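Phenylacetic acid degradation-related protein (Ralstonia eutropha JMP134, PDB 2PIM) probably hydrolyses the thioester bond of acyl-CoA compounds, as a dimeric hot-dog-fold member of the thioesterase superfamily. Local coordinates at residues Y43-A48 / G99-R104; D66-M71 / G103-E108. All coordinates share one frame; numbering follows the deposited sequence. Where two conformers were deposited one is given.

In the fold
After two short helices and strand 28-33, the chain enters strand 38-45, where interaction 1 begins, then runs through helix 58-75, the start of interaction 2. After strand 84-92 it enters strand 99-107, where both contacts close: 43-48 meets 99-104 across a loop of 50 residues, and 66-71 meets 103-108 across 31. Neither loop nests inside the other; they cross, and they share Gly103 and Arg104 on the returning strand. Interaction 1 is made within the sheet, strand beside strand, whereas interaction 2 lays the helix against that same sheet. Their centres are 15 Å apart. Tyr43 and Asp67, probably hydrogen-bonded through their side chains, join the two contacts directly.

Interaction 1 of 2, residues Y43-A48 / G99-R104; sequences YVATDA and GLLRGR
The Tyr43 ring presents its edge to the backbone of Gly103, whose N lies near the ring plane, 4.2 Å from Tyr43 CD2. Gly103 has no side chain there, and the ring passes directly beside its main chain. CG of Tyr43 stands anti to the carbonyl carbon (chi1 -64°), and the side chain leaves the sheet toward helix 58-75. It packs on Met64 and Val68 of that helix and on Leu121 of strand 114-123, and its OH is probably hydrogen-bonded to Asp67 OD2. The other flat group is the Arg104 guanidinium, with Arg102 CG over the centre of one face; both arginines form salt bridges with Glu40.

Four backbone bonds join the strands. Tyr43 N donates to Leu101 O (2.9 Å), and Leu101 N returns to Tyr43 O (2.8 Å). At the next hydrogen-bonded pair, Ala45 N reaches Gly99 O at 2.9 Å, while Gly99 N meets Ala45 O in the carbonyl plane, on a lone pair. Between them Val44 and Leu100 form a non-hydrogen-bonded pair, where Leu100 CA directs a C-H at Tyr43 O (3.3 Å).

On the face carrying Val44 and Leu100, the two side chains lean across each other, Val44 CG2 to Leu100 CD2 at 4.1 Å. The face carrying Tyr43, Ala45 and Leu101 is buried: Ala45 CB rests on Leu101 CD1 at 3.8 Å, and the helix residues Met64 and Leu61 cover the two. An antiparallel pair whose short segments run at 141°, apolar on the side turned to a long helix, belongs to the curved sheet of the hot-dog fold.

Interaction 2 of 2, residues D66-M71 / G103-E108; sequences DDVTAM and GRARLE
Helix on curved sheet is the central packing of the hot-dog fold, and here Val68 of the long helix 58-75 sets its CG2 against Gly103 and Ala105 of strand 99-107. The short segments run at 37° to one another, with their axes 7.5 Å apart, and the contact is buried and built entirely from van der Waals touches.

Val68 does most of the work. With chi1 at 71°, CG1 sits between the backbone N and the carbonyl carbon and CG2 is anti to the N, facing the strand, where Val68 CG2 lies 3.7 Å from Gly103 O. Val68 CG2 is also 3.9 Å from Ala105 CB. With no side chain at Gly103, the valine comes down onto bare peptide. Beside it, Leu39 of the neighbouring strand 38-45 also touches Val68.

Ala105, whose CB points at the helix, sets its methyl against the helix beside Val68 and Thr69. Leu72, one helical turn beyond Val68, touches Ala105 as well. Outside this patch, the Arg104 side chain leaves the sheet on the face away from the helix, while Asp66 OD2 accepts a hydrogen bond from Gly59 N of the second subunit.

Thr69 adds a flank: its OG1 is held by Leu65 O within the helix, and Thr69 CG2 lies 4.4 Å from Ala105 CB. That alanine methyl makes its nearest approach to the helix at a backbone atom, Val68 O, 3.6 Å from Ala105 CB.

Interaction 1 of 2, residues Y43-A48 / G99-R104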
loop_
_atom_site.group_PDB
_atom_site.type_symbol
_atom_site.label_atom_id
_atom_site.label_comp_id
_atom_site.label_asym_id
_atom_site.label_seq_id
_atom_site.Cartn_x
_atom_site.Cartn_y
_atom_site.Cartn_z
ATOM N N TYR A 43 4.126 13.162 -4.290
ATOM C CA TYR A 43 4.609 11.816 -4.532
ATOM C C TYR A 43 4.808 11.675 -6.052
ATOM O O TYR A 43 4.217 12.437 -6.839
ATOM C CB TYR A 43 3.630 10.738 -3.946
ATOM C CG TYR A 43 3.537 10.834 -2.431
ATOM C CD1 TYR A 43 4.538 10.320 -1.621
ATOM C CD2 TYR A 43 2.493 11.509 -1.825
ATOM C CE1 TYR A 43 4.485 10.442 -0.254
ATOM C CE2 TYR A 43 2.441 11.661 -0.455
ATOM C CZ TYR A 43 3.446 11.149 0.328
ATOM O OH TYR A 43 3.399 11.341 1.694
ATOM N N VAL A 44 5.668 10.735 -6.459
ATOM C CA VAL A 44 5.879 10.440 -7.881
ATOM C C VAL A 44 5.605 8.942 -8.065
ATOM O O VAL A 44 6.182 8.111 -7.360
ATOM C CB VAL A 44 7.308 10.780 -8.370
ATOM C CG1 VAL A 44 7.520 10.322 -9.810
ATOM C CG2 VAL A 44 7.593 12.272 -8.269
ATOM N N ALA A 45 4.685 8.618 -8.978
ATOM C CA ALA A 45 4.472 7.246 -9.392
ATOM C C ALA A 45 5.400 7.007 -10.598
ATOM O O ALA A 45 5.353 7.752 -11.571
ATOM C CB ALA A 45 3.001 7.018 -9.747
ATOM N N THR A 46 6.262 5.998 -10.515
ATOM C CA THR A 46 7.164 5.667 -11.625
ATOM C C THR A 46 6.562 4.587 -12.521
ATOM O O THR A 46 5.539 4.010 -12.180
ATOM C CB THR A 46 8.525 5.242 -11.105
ATOM O OG1 THR A 46 8.400 4.033 -10.345
ATOM C CG2 THR A 46 9.114 6.369 -10.229
ATOM N N ASP A 47 7.174 4.322 -13.678
ATOM C CA ASP A 47 6.689 3.258 -14.560
ATOM C C ASP A 47 6.779 1.876 -13.826
ATOM O O ASP A 47 6.086 0.920 -14.175
ATOM C CB ASP A 47 7.461 3.235 -15.888
ATOM C CG ASP A 47 7.116 4.420 -16.829
ATOM O OD1 ASP A 47 6.034 5.043 -16.723
ATOM O OD2 ASP A 47 7.950 4.700 -17.727
ATOM N N ALA A 48 7.608 1.822 -12.785
ATOM C CA ALA A 48 7.807 0.642 -11.991
ATOM C C ALA A 48 6.630 0.310 -11.079
ATOM O O ALA A 48 6.608 -0.739 -10.459
ATOM C CB ALA A 48 9.045 0.824 -11.167
ATOM N N GLY A 99 3.582 9.729 -12.912
ATOM C CA GLY A 99 3.769 11.166 -12.784
ATOM C C GLY A 99 3.540 11.607 -11.351
ATOM O O GLY A 99 3.466 10.781 -10.442
ATOM N N LEU A 100 3.461 12.915 -11.156
ATOM C CA LEU A 100 3.240 13.518 -9.848
ATOM C C LEU A 100 1.824 13.261 -9.303
ATOM O O LEU A 100 0.858 13.212 -10.053
ATOM C CB LEU A 100 3.447 15.022 -9.923
ATOM C CG LEU A 100 4.799 15.645 -9.625
ATOM C CD1 LEU A 100 4.749 17.098 -10.082
ATOM C CD2 LEU A 100 5.103 15.545 -8.144
ATOM N N LEU A 101 1.739 13.122 -7.983
ATOM C CA LEU A 101 0.481 13.135 -7.233
ATOM C C LEU A 101 0.688 14.005 -6.026
ATOM O O LEU A 101 1.810 14.239 -5.603
ATOM C CB LEU A 101 0.043 11.732 -6.752
ATOM C CG LEU A 101 -0.205 10.659 -7.842
ATOM C CD1 LEU A 101 1.020 9.813 -8.137
ATOM C CD2 LEU A 101 -1.342 9.775 -7.456
ATOM N N ARG A 102 -0.421 14.464 -5.479
ATOM C CA ARG A 102 -0.462 15.323 -4.319
ATOM C C ARG A 102 -1.236 14.595 -3.224
ATOM O O ARG A 102 -2.431 14.306 -3.399
ATOM C CB ARG A 102 -1.229 16.587 -4.693
ATOM C CG ARG A 102 -1.574 17.526 -3.554
ATOM C CD ARG A 102 -0.378 17.832 -2.729
ATOM N NE ARG A 102 0.683 18.436 -3.547
ATOM C CZ ARG A 102 1.000 19.732 -3.573
ATOM N NH1 ARG A 102 0.409 20.625 -2.798
ATOM N NH2 ARG A 102 1.940 20.138 -4.367
ATOM N N GLY A 103 -0.562 14.344 -2.104
ATOM C CA GLY A 103 -1.173 13.745 -0.941
ATOM C C GLY A 103 -1.507 14.785 0.092
ATOM O O GLY A 103 -0.671 15.636 0.417
ATOM N N ARG A 104 -2.718 14.712 0.627
ATOM C CA ARG A 104 -3.159 15.644 1.709
ATOM C C ARG A 104 -3.664 14.837 2.919
ATOM O O ARG A 104 -4.429 13.902 2.757
ATOM C CB ARG A 104 -4.238 16.610 1.190
ATOM C CG ARG A 104 -3.709 17.548 0.110
ATOM C CD ARG A 104 -4.664 18.702 -0.324
ATOM N NE ARG A 104 -4.130 19.431 -1.510
ATOM C CZ ARG A 104 -4.317 19.107 -2.813
ATOM N NH1 ARG A 104 -5.069 18.094 -3.199
ATOM N NH2 ARG A 104 -3.765 19.841 -3.760
#

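Interaction 2 of 2, residues D66-M71 / G103-E108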
loop_
_atom_site.group_PDB
_atom_site.type_symbol
_atom_site.label_atom_id
_atom_site.label_comp_id
_atom_site.label_asym_id
_atom_site.label_seq_id
_atom_site.Cartn_x
_atom_site.Cartn_y
_atom_site.Cartn_z
ATOM N N ASP A 66 -0.214 6.022 3.189
ATOM C CA ASP A 66 0.415 5.639 4.431
ATOM C C ASP A 66 1.438 6.682 4.835
ATOM O O ASP A 66 1.514 7.070 6.018
ATOM C CB ASP A 66 1.021 4.225 4.298
ATOM C CG ASP A 66 1.570 3.675 5.636
ATOM O OD1 ASP A 66 0.938 3.827 6.682
ATOM O OD2 ASP A 66 2.635 3.053 5.635
ATOM N N ASP A 67 2.249 7.141 3.873
ATOM C CA ASP A 67 3.304 8.101 4.180
ATOM C C ASP A 67 2.720 9.443 4.667
ATOM O O ASP A 67 3.139 9.997 5.683
ATOM C CB ASP A 67 4.199 8.355 2.964
ATOM C CG ASP A 67 5.326 9.337 3.285
ATOM O OD1 ASP A 67 6.269 8.903 3.958
ATOM O OD2 ASP A 67 5.261 10.541 2.890
ATOM N N VAL A 68 1.740 9.965 3.948
ATOM C CA VAL A 68 1.225 11.301 4.263
ATOM C C VAL A 68 0.541 11.347 5.637
ATOM O O VAL A 68 0.771 12.317 6.451
ATOM C CB VAL A 68 0.366 11.888 3.090
ATOM C CG1 VAL A 68 -0.979 11.174 2.957
ATOM C CG2 VAL A 68 0.214 13.355 3.244
ATOM N N THR A 69 -0.190 10.274 5.949
ATOM C CA THR A 69 -0.942 10.177 7.193
ATOM C C THR A 69 -0.012 9.968 8.404
ATOM O O THR A 69 -0.085 10.687 9.385
ATOM C CB THR A 69 -2.074 9.119 7.126
ATOM O OG1 THR A 69 -1.554 7.796 6.862
ATOM C CG2 THR A 69 -3.093 9.505 6.065
ATOM N N ALA A 70 0.913 9.031 8.282
ATOM C CA ALA A 70 1.956 8.810 9.309
ATOM C C ALA A 70 2.901 9.979 9.503
ATOM O O ALA A 70 3.439 10.212 10.629
ATOM C CB ALA A 70 2.740 7.542 8.954
HETATM N N MSE A 71 3.156 10.711 8.417
HETATM C CA MSE A 71 3.993 11.928 8.513
HETATM C C MSE A 71 3.287 12.987 9.343
HETATM O O MSE A 71 3.875 13.613 10.266
HETATM C CB MSE A 71 4.339 12.519 7.129
HETATM C CG MSE A 71 5.590 11.942 6.428
HETATM SE SE MSE A 71 7.195 11.867 7.579
HETATM C CE MSE A 71 6.965 9.991 8.355
ATOM N N GLY A 103 -0.562 14.344 -2.104
ATOM C CA GLY A 103 -1.173 13.745 -0.941
ATOM C C GLY A 103 -1.507 14.785 0.092
ATOM O O GLY A 103 -0.671 15.636 0.417
ATOM N N ARG A 104 -2.718 14.712 0.627
ATOM C CA ARG A 104 -3.159 15.644 1.709
ATOM C C ARG A 104 -3.664 14.837 2.919
ATOM O O ARG A 104 -4.429 13.902 2.757
ATOM C CB ARG A 104 -4.238 16.610 1.190
ATOM C CG ARG A 104 -3.709 17.548 0.110
ATOM C CD ARG A 104 -4.664 18.702 -0.324
ATOM N NE ARG A 104 -4.130 19.431 -1.510
ATOM C CZ ARG A 104 -4.317 19.107 -2.813
ATOM N NH1 ARG A 104 -5.069 18.094 -3.199
ATOM N NH2 ARG A 104 -3.765 19.841 -3.760
ATOM N N ALA A 105 -3.162 15.157 4.116
ATOM C CA ALA A 105 -3.607 14.514 5.334
ATOM C C ALA A 105 -4.287 15.531 6.254
ATOM O O ALA A 105 -3.947 16.714 6.223
ATOM C CB ALA A 105 -2.446 13.842 6.031
ATOM N N ARG A 106 -5.288 15.054 7.006
ATOM C CA ARG A 106 -5.949 15.799 8.085
ATOM C C ARG A 106 -6.179 14.864 9.276
ATOM O O ARG A 106 -6.669 13.741 9.101
ATOM C CB ARG A 106 -7.326 16.356 7.649
ATOM C CG ARG A 106 -8.083 17.089 8.781
ATOM C CD ARG A 106 -9.523 17.550 8.461
ATOM N NE ARG A 106 -10.566 16.533 8.690
ATOM C CZ ARG A 106 -11.102 15.773 7.736
ATOM N NH1 ARG A 106 -10.721 15.874 6.472
ATOM N NH2 ARG A 106 -12.028 14.900 8.040
ATOM N N LEU A 107 -5.876 15.354 10.476
ATOM C CA LEU A 107 -6.258 14.683 11.730
ATOM C C LEU A 107 -7.743 14.849 12.057
ATOM O O LEU A 107 -8.197 15.953 12.263
ATOM C CB LEU A 107 -5.443 15.247 12.920
ATOM C CG LEU A 107 -4.023 14.704 12.969
ATOM C CD1 LEU A 107 -3.103 15.591 13.780
ATOM C CD2 LEU A 107 -4.023 13.279 13.486
ATOM N N GLU A 108 -8.494 13.752 12.118
ATOM C CA GLU A 108 -9.872 13.792 12.595
ATOM C C GLU A 108 -9.926 13.768 14.095
ATOM O O GLU A 108 -10.880 14.254 14.653
ATOM C CB GLU A 108 -10.691 12.596 12.117
ATOM C CG GLU A 108 -10.987 12.607 10.664
ATOM C CD GLU A 108 -12.417 12.940 10.343
ATOM O OE1 GLU A 108 -12.897 13.995 10.822
ATOM O OE2 GLU A 108 -13.032 12.156 9.574
#